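Local coordinates for protein 3-ketosteroid-delta4-5alpha-dehydrogenase (Rhodococcus jostii, PDB 4AT2) that catalyses the FAD-dependent desaturation of 5alpha-3-ketosteroids, introducing the Delta4 double bond during bacterial steroid catabolism, at residues A[86-91]-A[109-114]; A[94-97]-A[102-105]; A[337-342]-A[486-491]. One frame throughout, in Å; residues are numbered along the deposited sequence.

Contact 1 (A[86-91]-A[109-114]); sequences FIYLGG and KTFMMA. With FAD (flavin-adenine dinucleotide), chain D.
Tyr88, reaching out from strand 87-88, meets helix 105-115 through the paired side chains of Phe111 and Met112. The segment starts two residues earlier at the cofactor, where Phe86 offers both its backbone polar groups to the pyrimidine edge of the flavin. Its N donates to FAD O4 at 2.9 Å, and its O accepts from FAD N3 at 3.0 Å, with an N-H...O angle of 147°. The phenyl ring of Phe86 also turns its edge to FAD O4, which lies near the ring plane. Ile87 carries the chain onward in the strand, paired through its backbone with His186. At Tyr88 the side chain leaves toward the helix, with CG anti to the backbone N (chi1 -162°), and the phenol becomes the sole bridge between the two segments. Its OH lies obliquely against the CD2-CE2 bond of the Phe111 ring, 3.0 Å from CE2 and 3.1 Å from CD2, close packing of oxygen on ring carbons and not a hydrogen bond. The polar demand of that buried hydroxyl is met by Glu170 and Arg184. Farther round the phenol, CE2 lies 3.9 Å from Met112 SD and 4.0 Å from Met112 CG, the two side chains running past each other in opposite directions. The sulfur approaches the ring obliquely, 5.1 Å from its centroid, in a Met-aromatic contact. Leu89 then turns to helix 132-141, while its backbone pairs with Arg184. Tyr88 thus packs edge strand 87-88 on a helix through an aromatic-sulfur cluster, while Phe86, just before the strand, belongs to the FAD site, its backbone N-H and C=O reading O4 and N3 of the isoalloxazine.

Contact 2 (A[94-97]-A[102-105]); sequences PLQK and DDSP
Gln96 and Asp103 join through one nearly straight hydrogen bond, NE2 to OD2 at 3.1 Å with an N-H...O angle of 164°. The donor approaches OD2 from the anti side, 30° out of the carboxylate plane, whereas OD2 itself lies close to the amide plane of Gln96; the two flat groups stand 79° apart. The same OD2 also takes the backbone N-H of Gly91 and a salt bridge from Arg184, so a buried carboxylate oxygen is gripped by three donors. NE2 donates to Pro183 O as well, and the rotation of the amide is fixed from its other end, where Gln96 OE1 accepts from Gly92 N and Thr93 N. With an alanine here, those two backbone N-H groups would be likely to lose their acceptor, and Asp103 OD2 and Pro183 O a donor each. Farther out, a water links Lys97 NZ, 2.9 Å away, to Asp102 OD1 at 3.0 Å, spanning two charges that do not touch directly. Asp103 OD1 is fixed in turn by Asn107, whose backbone N is bound by Ser104 OG. The arrangement is a short connection between two helices, with helix 94-98 tied to the loop and Ser104 serving as side-chain N-cap of helix 105-115.

Contact 3 (A[337-342]-A[486-491]); sequences DTYSGR and YASGTS. With FAD (flavin-adenine dinucleotide), chain D.
Tyr339 and Ser488 clasp hydroxyl to hydroxyl, OH to OG at 2.6 Å, and this short hydrogen bond is the centre of the tight side. Tyr339 reaches across with CG anti to its own nitrogen (chi1 170°), bringing CE2 to 3.5 Å from Tyr486 O. Its OH lies at the edge of the Tyr486 ring, 3.6 Å from CD2. Gly341 N sits 3.4 Å above the centre of one face of the Tyr339 ring, and a CB on Gly341 would run into Tyr339 CE2. The Tyr486 hydroxyl turns elsewhere: it hydrogen-bonds the ketone oxygen O1 of the bound androstenedione and lies 3.4 Å from FAD N1. A type II turn from Ala487 to Thr490 carries Ser488 and Gly489, both residues of the steroid pocket, Ala487 O accepting both Thr490 OG1 at 2.8 Å and Thr490 N. Past it, Ser491 OG hydrogen-bonds FAD O3' at 2.7 Å. The helix starts near FAD O2, consistent with stabilising negative charge on the reduced flavin. The loose side is the outer end of 337-342, where the partly exposed Asp337 forms a salt bridge with Lys424 and Arg342 leans on Phe175. The contact thus joins the N-terminal ends of helices 340-350 and 490-507 beside the steroid, with strand 87-88 packed against Ala487 and Thr490, and helix 317-320 against Ser340.

Overall arrangement
Contact 3 is the most central, its centre about 8 Å from that of the chain, and contact 2 the most peripheral, its centre about 21 Å from the same point, although the residues that touch are buried in all three. Contacts 1 and 3 share the flavin and are tied directly by Tyr88 N to Gly489 O, 2.8 Å apart. Contact 2 follows strand 87-88 in the chain and leads into helix 105-115, the helix used by contact 1. Their chemistry changes with depth: hydroxyls and backbone groups face steroid and flavin in contact 3, aromatic rings and sulfur fill contact 1, and amide, carboxylate and water serve contact 2.

Contact 1 (A[86-91]-A[109-114])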
loop_
_atom_site.group_PDB
_atom_site.type_symbol
_atom_site.label_atom_id
_atom_site.label_comp_id
_atom_site.label_asym_id
_atom_site.label_seq_id
_atom_site.Cartn_x
_atom_site.Cartn_y
_atom_site.Cartn_z
ATOM N N PHE A 86 5.453 24.546 6.459
ATOM C CA PHE A 86 5.594 24.456 5.000
ATOM C C PHE A 86 4.217 24.391 4.359
ATOM O O PHE A 86 3.330 23.670 4.831
ATOM C CB PHE A 86 6.334 23.186 4.581
ATOM C CG PHE A 86 7.816 23.245 4.760
ATOM C CD1 PHE A 86 8.630 23.791 3.778
ATOM C CD2 PHE A 86 8.403 22.681 5.884
ATOM C CE1 PHE A 86 10.013 23.813 3.932
ATOM C CE2 PHE A 86 9.785 22.698 6.046
ATOM C CZ PHE A 86 10.587 23.268 5.068
ATOM N N ILE A 87 4.058 25.126 3.264
ATOM C CA ILE A 87 2.860 25.068 2.438
ATOM C C ILE A 87 3.381 24.907 1.009
ATOM O O ILE A 87 4.144 25.751 0.536
ATOM C CB ILE A 87 2.015 26.360 2.554
ATOM C CG1 ILE A 87 1.848 26.793 4.019
ATOM C CG2 ILE A 87 0.653 26.151 1.888
ATOM C CD1 ILE A 87 1.175 28.147 4.190
ATOM N N TYR A 88 3.018 23.797 0.363
ATOM C CA TYR A 88 3.562 23.438 -0.940
ATOM C C TYR A 88 2.877 24.224 -2.058
ATOM O O TYR A 88 1.784 23.884 -2.487
ATOM C CB TYR A 88 3.465 21.914 -1.181
ATOM C CG TYR A 88 4.397 21.475 -2.280
ATOM C CD1 TYR A 88 5.717 21.124 -1.987
ATOM C CD2 TYR A 88 3.979 21.470 -3.618
ATOM C CE1 TYR A 88 6.593 20.759 -2.994
ATOM C CE2 TYR A 88 4.851 21.099 -4.638
ATOM C CZ TYR A 88 6.155 20.760 -4.317
ATOM O OH TYR A 88 7.035 20.422 -5.311
ATOM N N LEU A 89 3.529 25.287 -2.522
ATOM C CA LEU A 89 2.925 26.198 -3.495
ATOM C C LEU A 89 3.921 26.533 -4.585
ATOM O O LEU A 89 5.123 26.486 -4.356
ATOM C CB LEU A 89 2.470 27.482 -2.797
ATOM C CG LEU A 89 1.495 27.311 -1.626
ATOM C CD1 LEU A 89 1.335 28.636 -0.917
ATOM C CD2 LEU A 89 0.140 26.787 -2.104
ATOM N N GLY A 90 3.429 26.878 -5.773
ATOM C CA GLY A 90 4.340 27.176 -6.870
ATOM C C GLY A 90 3.612 27.662 -8.093
ATOM O O GLY A 90 2.482 28.167 -7.999
ATOM N N GLY A 91 4.282 27.518 -9.234
ATOM C CA GLY A 91 3.764 27.980 -10.515
ATOM C C GLY A 91 4.054 29.439 -10.804
ATOM O O GLY A 91 3.493 30.016 -11.744
ATOM N N LYS A 109 3.246 20.581 -11.914
ATOM C CA LYS A 109 2.464 19.355 -12.123
ATOM C C LYS A 109 3.383 18.182 -12.501
ATOM O O LYS A 109 3.243 17.074 -11.976
ATOM C CB LYS A 109 1.382 19.570 -13.203
ATOM C CG LYS A 109 0.640 18.283 -13.571
ATOM C CD LYS A 109 -0.300 18.446 -14.759
ATOM C CE LYS A 109 -0.725 17.078 -15.287
ATOM N NZ LYS A 109 -1.894 17.175 -16.209
ATOM N N THR A 110 4.340 18.438 -13.390
ATOM C CA THR A 110 5.264 17.400 -13.844
ATOM C C THR A 110 6.041 16.842 -12.662
ATOM O O THR A 110 6.167 15.618 -12.503
ATOM C CB THR A 110 6.199 17.939 -14.938
ATOM O OG1 THR A 110 5.399 18.342 -16.060
ATOM C CG2 THR A 110 7.199 16.853 -15.396
ATOM N N PHE A 111 6.525 17.738 -11.811
ATOM C CA PHE A 111 7.219 17.292 -10.614
ATOM C C PHE A 111 6.306 16.465 -9.705
ATOM O O PHE A 111 6.690 15.380 -9.237
ATOM C CB PHE A 111 7.813 18.455 -9.800
ATOM C CG PHE A 111 8.326 18.008 -8.464
ATOM C CD1 PHE A 111 9.563 17.367 -8.363
ATOM C CD2 PHE A 111 7.538 18.134 -7.324
ATOM C CE1 PHE A 111 10.026 16.903 -7.140
ATOM C CE2 PHE A 111 7.992 17.668 -6.100
ATOM C CZ PHE A 111 9.238 17.058 -6.009
ATOM N N MET A 112 5.120 16.993 -9.423
ATOM C CA MET A 112 4.243 16.356 -8.435
ATOM C C MET A 112 3.773 14.974 -8.891
ATOM O O MET A 112 3.724 14.047 -8.089
ATOM C CB MET A 112 3.046 17.249 -8.096
ATOM C CG MET A 112 3.444 18.490 -7.301
ATOM S SD MET A 112 2.045 19.568 -6.937
ATOM C CE MET A 112 1.285 18.721 -5.546
ATOM N N MET A 113 3.436 14.839 -10.171
ATOM C CA MET A 113 3.020 13.532 -10.716
ATOM C C MET A 113 4.134 12.497 -10.548
ATOM O O MET A 113 3.878 11.338 -10.197
ATOM C CB MET A 113 2.624 13.644 -12.198
ATOM C CG MET A 113 1.338 14.418 -12.450
ATOM S SD MET A 113 -0.097 13.755 -11.578
ATOM C CE MET A 113 -0.244 12.133 -12.335
ATOM N N ALA A 114 5.374 12.925 -10.776
ATOM C CA ALA A 114 6.522 12.023 -10.665
ATOM C C ALA A 114 6.869 11.668 -9.222
ATOM O O ALA A 114 7.203 10.515 -8.933
ATOM C CB ALA A 114 7.733 12.634 -11.365
HETATM P PA FAD D . -5.677 19.162 11.979
HETATM O O1A FAD D . -4.941 20.413 11.698
HETATM O O2A FAD D . -5.126 18.220 12.964
HETATM O O5B FAD D . -7.165 19.558 12.421
HETATM C C5B FAD D . -8.140 18.550 12.707
HETATM C C4B FAD D . -8.997 19.022 13.895
HETATM O O4B FAD D . -10.051 18.042 14.013
HETATM C C3B FAD D . -8.181 18.959 15.192
HETATM O O3B FAD D . -8.280 20.232 15.879
HETATM C C2B FAD D . -8.832 17.819 15.982
HETATM O O2B FAD D . -8.789 18.092 17.408
HETATM C C1B FAD D . -10.262 17.840 15.447
HETATM N N9A FAD D . -10.982 16.557 15.597
HETATM C C8A FAD D . -10.498 15.309 15.546
HETATM N N7A FAD D . -11.511 14.463 15.723
HETATM C C5A FAD D . -12.641 15.182 15.872
HETATM C C6A FAD D . -13.943 14.862 16.079
HETATM N N6A FAD D . -14.289 13.577 16.157
HETATM N N1A FAD D . -14.893 15.804 16.204
HETATM C C2A FAD D . -14.559 17.147 16.112
HETATM N N3A FAD D . -13.220 17.467 15.903
HETATM C C4A FAD D . -12.299 16.474 15.791
HETATM N N1 FAD D . 2.478 19.208 6.905
HETATM C C2 FAD D . 2.787 20.216 6.010
HETATM O O2 FAD D . 2.184 20.276 4.947
HETATM N N3 FAD D . 3.778 21.158 6.321
HETATM C C4 FAD D . 4.488 21.063 7.520
HETATM O O4 FAD D . 5.364 21.901 7.754
HETATM C C4X FAD D . 4.179 20.038 8.422
HETATM N N5 FAD D . 4.862 19.902 9.585
HETATM C C5X FAD D . 4.706 18.782 10.318
HETATM C C6 FAD D . 5.580 18.505 11.374
HETATM C C7 FAD D . 5.418 17.356 12.152
HETATM C C7M FAD D . 6.328 17.129 13.204
HETATM C C8 FAD D . 4.370 16.456 11.864
HETATM C C8M FAD D . 4.144 15.282 12.612
HETATM C C9 FAD D . 3.493 16.743 10.816
HETATM C C9A FAD D . 3.670 17.889 10.026
HETATM N N10 FAD D . 2.843 18.155 8.985
HETATM C C10 FAD D . 3.176 19.117 8.113
HETATM C "C1'" FAD D . 1.534 17.476 8.807
HETATM C "C2'" FAD D . 0.394 18.447 9.150
HETATM O "O2'" FAD D . 0.683 18.964 10.451
HETATM C "C3'" FAD D . -0.963 17.726 9.166
HETATM O "O3'" FAD D . -1.036 16.692 8.170
HETATM C "C4'" FAD D . -2.092 18.746 8.941
HETATM O "O4'" FAD D . -1.987 19.761 9.951
HETATM C "C5'" FAD D . -3.461 18.068 9.042
HETATM O "O5'" FAD D . -4.475 19.046 8.742
HETATM P P FAD D . -6.020 18.735 9.080
HETATM O O1P FAD D . -6.464 17.526 8.379
HETATM O O2P FAD D . -6.778 20.021 8.919
HETATM O O3P FAD D . -5.928 18.260 10.636
#

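Contact 2 (A[94-97]-A[102-105])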
loop_
_atom_site.group_PDB
_atom_site.type_symbol
_atom_site.label_atom_id
_atom_site.label_comp_id
_atom_site.label_asym_id
_atom_site.label_seq_id
_atom_site.Cartn_x
_atom_site.Cartn_y
_atom_site.Cartn_z
ATOM N N PRO A 94 4.500 35.222 -6.045
ATOM C CA PRO A 94 5.324 36.408 -5.806
ATOM C C PRO A 94 6.571 36.103 -4.963
ATOM O O PRO A 94 7.597 36.758 -5.132
ATOM C CB PRO A 94 4.372 37.333 -5.053
ATOM C CG PRO A 94 3.031 36.986 -5.626
ATOM C CD PRO A 94 3.075 35.485 -5.759
ATOM N N LEU A 95 6.481 35.123 -4.067
ATOM C CA LEU A 95 7.640 34.744 -3.250
ATOM C C LEU A 95 8.738 34.100 -4.109
ATOM O O LEU A 95 9.923 34.468 -4.005
ATOM C CB LEU A 95 7.223 33.801 -2.124
ATOM C CG LEU A 95 7.973 33.933 -0.795
ATOM C CD1 LEU A 95 7.609 32.767 0.108
ATOM C CD2 LEU A 95 9.482 34.031 -0.896
ATOM N N GLN A 96 8.354 33.140 -4.954
ATOM C CA GLN A 96 9.315 32.529 -5.876
ATOM C C GLN A 96 9.992 33.606 -6.733
ATOM O O GLN A 96 11.207 33.608 -6.868
ATOM C CB GLN A 96 8.654 31.486 -6.784
ATOM C CG GLN A 96 8.256 30.201 -6.062
ATOM C CD GLN A 96 7.516 29.248 -6.985
ATOM O OE1 GLN A 96 6.583 29.646 -7.660
ATOM N NE2 GLN A 96 7.934 27.990 -7.010
ATOM N N LYS A 97 9.198 34.525 -7.277
ATOM C CA LYS A 97 9.736 35.575 -8.156
ATOM C C LYS A 97 10.710 36.483 -7.395
ATOM O O LYS A 97 11.798 36.813 -7.902
ATOM C CB LYS A 97 8.594 36.390 -8.790
ATOM C CG LYS A 97 7.812 35.589 -9.823
ATOM C CD LYS A 97 6.665 36.388 -10.432
ATOM C CE LYS A 97 5.903 35.551 -11.449
ATOM N NZ LYS A 97 6.638 35.322 -12.729
ATOM N N ASP A 102 12.225 30.666 -11.275
ATOM C CA ASP A 102 11.158 30.423 -12.238
ATOM C C ASP A 102 10.389 29.146 -11.920
ATOM O O ASP A 102 10.944 28.193 -11.368
ATOM C CB ASP A 102 11.687 30.340 -13.659
ATOM C CG ASP A 102 10.604 30.603 -14.703
ATOM O OD1 ASP A 102 9.673 31.387 -14.459
ATOM O OD2 ASP A 102 10.711 30.034 -15.801
ATOM N N ASP A 103 9.108 29.154 -12.277
ATOM C CA ASP A 103 8.228 28.002 -12.116
ATOM C C ASP A 103 6.943 28.275 -12.881
ATOM O O ASP A 103 6.644 29.426 -13.230
ATOM C CB ASP A 103 7.910 27.757 -10.625
ATOM C CG ASP A 103 7.446 26.338 -10.335
ATOM O OD1 ASP A 103 7.665 25.422 -11.175
ATOM O OD2 ASP A 103 6.864 26.139 -9.237
ATOM N N SER A 104 6.204 27.207 -13.157
ATOM C CA SER A 104 4.936 27.293 -13.873
ATOM C C SER A 104 4.037 26.174 -13.376
ATOM O O SER A 104 4.536 25.182 -12.834
ATOM C CB SER A 104 5.158 27.122 -15.379
ATOM O OG SER A 104 5.606 25.808 -15.668
ATOM N N PRO A 105 2.719 26.318 -13.563
ATOM C CA PRO A 105 1.825 25.223 -13.198
ATOM C C PRO A 105 2.166 23.911 -13.896
ATOM O O PRO A 105 2.052 22.854 -13.269
ATOM C CB PRO A 105 0.450 25.741 -13.604
ATOM C CG PRO A 105 0.577 27.223 -13.426
ATOM C CD PRO A 105 1.963 27.534 -13.926
HETATM O O HOH W 1 8.996 33.662 -12.694
#

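Contact 3 (A[337-342]-A[486-491])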
loop_
_atom_site.group_PDB
_atom_site.type_symbol
_atom_site.label_atom_id
_atom_site.label_comp_id
_atom_site.label_asym_id
_atom_site.label_seq_id
_atom_site.Cartn_x
_atom_site.Cartn_y
_atom_site.Cartn_z
ATOM N N ASP A 337 21.565 13.967 -1.062
ATOM C CA ASP A 337 21.108 15.354 -1.134
ATOM C C ASP A 337 19.632 15.492 -1.490
ATOM O O ASP A 337 19.138 16.605 -1.645
ATOM C CB ASP A 337 21.991 16.186 -2.080
ATOM C CG ASP A 337 21.986 15.671 -3.513
ATOM O OD1 ASP A 337 21.508 14.537 -3.760
ATOM O OD2 ASP A 337 22.458 16.421 -4.394
ATOM N N THR A 338 18.912 14.378 -1.577
ATOM C CA THR A 338 17.472 14.494 -1.770
ATOM C C THR A 338 16.785 14.892 -0.467
ATOM O O THR A 338 17.421 14.975 0.587
ATOM C CB THR A 338 16.824 13.236 -2.411
ATOM O OG1 THR A 338 15.469 13.556 -2.780
ATOM C CG2 THR A 338 16.804 12.061 -1.441
ATOM N N TYR A 339 15.490 15.180 -0.567
ATOM C CA TYR A 339 14.650 15.477 0.585
ATOM C C TYR A 339 14.764 14.364 1.630
ATOM O O TYR A 339 14.662 13.180 1.308
ATOM C CB TYR A 339 13.207 15.609 0.078
ATOM C CG TYR A 339 12.110 15.691 1.120
ATOM C CD1 TYR A 339 12.191 16.582 2.183
ATOM C CD2 TYR A 339 10.967 14.895 1.005
ATOM C CE1 TYR A 339 11.172 16.663 3.127
ATOM C CE2 TYR A 339 9.938 14.977 1.930
ATOM C CZ TYR A 339 10.056 15.863 2.989
ATOM O OH TYR A 339 9.038 15.951 3.916
ATOM N N SER A 340 14.975 14.741 2.884
ATOM C CA SER A 340 15.173 13.714 3.909
ATOM C C SER A 340 13.920 12.852 4.159
ATOM O O SER A 340 14.035 11.725 4.627
ATOM C CB SER A 340 15.796 14.305 5.176
ATOM O OG SER A 340 17.182 14.577 4.946
ATOM N N GLY A 341 12.741 13.371 3.793
ATOM C CA GLY A 341 11.511 12.570 3.784
ATOM C C GLY A 341 11.553 11.451 2.754
ATOM O O GLY A 341 11.044 10.361 2.995
ATOM N N ARG A 342 12.152 11.734 1.594
ATOM C CA ARG A 342 12.330 10.723 0.565
ATOM C C ARG A 342 13.349 9.701 1.049
ATOM O O ARG A 342 13.156 8.501 0.876
ATOM C CB ARG A 342 12.775 11.368 -0.755
ATOM C CG ARG A 342 12.965 10.367 -1.882
ATOM C CD ARG A 342 13.019 11.046 -3.252
ATOM N NE ARG A 342 13.365 10.043 -4.248
ATOM C CZ ARG A 342 12.491 9.238 -4.843
ATOM N NH1 ARG A 342 11.190 9.334 -4.580
ATOM N NH2 ARG A 342 12.928 8.337 -5.715
ATOM N N TYR A 486 5.842 11.808 -0.801
ATOM C CA TYR A 486 5.458 12.958 0.003
ATOM C C TYR A 486 6.444 14.106 -0.203
ATOM O O TYR A 486 7.629 13.883 -0.437
ATOM C CB TYR A 486 5.395 12.571 1.498
ATOM C CG TYR A 486 4.936 13.704 2.394
ATOM C CD1 TYR A 486 3.574 13.980 2.549
ATOM C CD2 TYR A 486 5.853 14.511 3.082
ATOM C CE1 TYR A 486 3.143 15.025 3.348
ATOM C CE2 TYR A 486 5.421 15.568 3.874
ATOM C CZ TYR A 486 4.057 15.808 4.012
ATOM O OH TYR A 486 3.592 16.852 4.783
ATOM N N ALA A 487 5.951 15.338 -0.092
ATOM C CA ALA A 487 6.812 16.517 -0.062
ATOM C C ALA A 487 6.326 17.405 1.067
ATOM O O ALA A 487 5.111 17.538 1.276
ATOM C CB ALA A 487 6.780 17.264 -1.400
ATOM N N SER A 488 7.258 17.997 1.819
ATOM C CA SER A 488 6.877 18.880 2.931
ATOM C C SER A 488 6.046 20.056 2.432
ATOM O O SER A 488 6.388 20.709 1.423
ATOM C CB SER A 488 8.101 19.410 3.695
ATOM O OG SER A 488 8.663 18.402 4.518
ATOM N N GLY A 489 4.932 20.300 3.119
ATOM C CA GLY A 489 4.028 21.381 2.732
ATOM C C GLY A 489 2.786 20.915 2.001
ATOM O O GLY A 489 1.850 21.683 1.830
ATOM N N THR A 490 2.769 19.668 1.538
ATOM C CA THR A 490 1.631 19.215 0.734
ATOM C C THR A 490 0.390 19.022 1.577
ATOM O O THR A 490 -0.723 19.114 1.061
ATOM C CB THR A 490 1.920 17.910 -0.035
ATOM O OG1 THR A 490 2.402 16.918 0.880
ATOM C CG2 THR A 490 2.958 18.157 -1.135
ATOM N N SER A 491 0.567 18.761 2.865
ATOM C CA SER A 491 -0.594 18.553 3.715
ATOM C C SER A 491 -1.263 19.873 4.105
ATOM O O SER A 491 -2.494 20.015 3.980
ATOM C CB SER A 491 -0.245 17.734 4.947
ATOM O OG SER A 491 -1.459 17.430 5.608
HETATM P PA FAD D . -5.677 19.162 11.979
HETATM O O1A FAD D . -4.941 20.413 11.698
HETATM O O2A FAD D . -5.126 18.220 12.964
HETATM O O5B FAD D . -7.165 19.558 12.421
HETATM C C5B FAD D . -8.140 18.550 12.707
HETATM C C4B FAD D . -8.997 19.022 13.895
HETATM O O4B FAD D . -10.051 18.042 14.013
HETATM C C3B FAD D . -8.181 18.959 15.192
HETATM O O3B FAD D . -8.280 20.232 15.879
HETATM C C2B FAD D . -8.832 17.819 15.982
HETATM O O2B FAD D . -8.789 18.092 17.408
HETATM C C1B FAD D . -10.262 17.840 15.447
HETATM N N9A FAD D . -10.982 16.557 15.597
HETATM C C8A FAD D . -10.498 15.309 15.546
HETATM N N7A FAD D . -11.511 14.463 15.723
HETATM C C5A FAD D . -12.641 15.182 15.872
HETATM C C6A FAD D . -13.943 14.862 16.079
HETATM N N6A FAD D . -14.289 13.577 16.157
HETATM N N1A FAD D . -14.893 15.804 16.204
HETATM C C2A FAD D . -14.559 17.147 16.112
HETATM N N3A FAD D . -13.220 17.467 15.903
HETATM C C4A FAD D . -12.299 16.474 15.791
HETATM N N1 FAD D . 2.478 19.208 6.905
HETATM C C2 FAD D . 2.787 20.216 6.010
HETATM O O2 FAD D . 2.184 20.276 4.947
HETATM N N3 FAD D . 3.778 21.158 6.321
HETATM C C4 FAD D . 4.488 21.063 7.520
HETATM O O4 FAD D . 5.364 21.901 7.754
HETATM C C4X FAD D . 4.179 20.038 8.422
HETATM N N5 FAD D . 4.862 19.902 9.585
HETATM C C5X FAD D . 4.706 18.782 10.318
HETATM C C6 FAD D . 5.580 18.505 11.374
HETATM C C7 FAD D . 5.418 17.356 12.152
HETATM C C7M FAD D . 6.328 17.129 13.204
HETATM C C8 FAD D . 4.370 16.456 11.864
HETATM C C8M FAD D . 4.144 15.282 12.612
HETATM C C9 FAD D . 3.493 16.743 10.816
HETATM C C9A FAD D . 3.670 17.889 10.026
HETATM N N10 FAD D . 2.843 18.155 8.985
HETATM C C10 FAD D . 3.176 19.117 8.113
HETATM C "C1'" FAD D . 1.534 17.476 8.807
HETATM C "C2'" FAD D . 0.394 18.447 9.150
HETATM O "O2'" FAD D . 0.683 18.964 10.451
HETATM C "C3'" FAD D . -0.963 17.726 9.166
HETATM O "O3'" FAD D . -1.036 16.692 8.170
HETATM C "C4'" FAD D . -2.092 18.746 8.941
HETATM O "O4'" FAD D . -1.987 19.761 9.951
HETATM C "C5'" FAD D . -3.461 18.068 9.042
HETATM O "O5'" FAD D . -4.475 19.046 8.742
HETATM P P FAD D . -6.020 18.735 9.080
HETATM O O1P FAD D . -6.464 17.526 8.379
HETATM O O2P FAD D . -6.778 20.021 8.919
HETATM O O3P FAD D . -5.928 18.260 10.636
#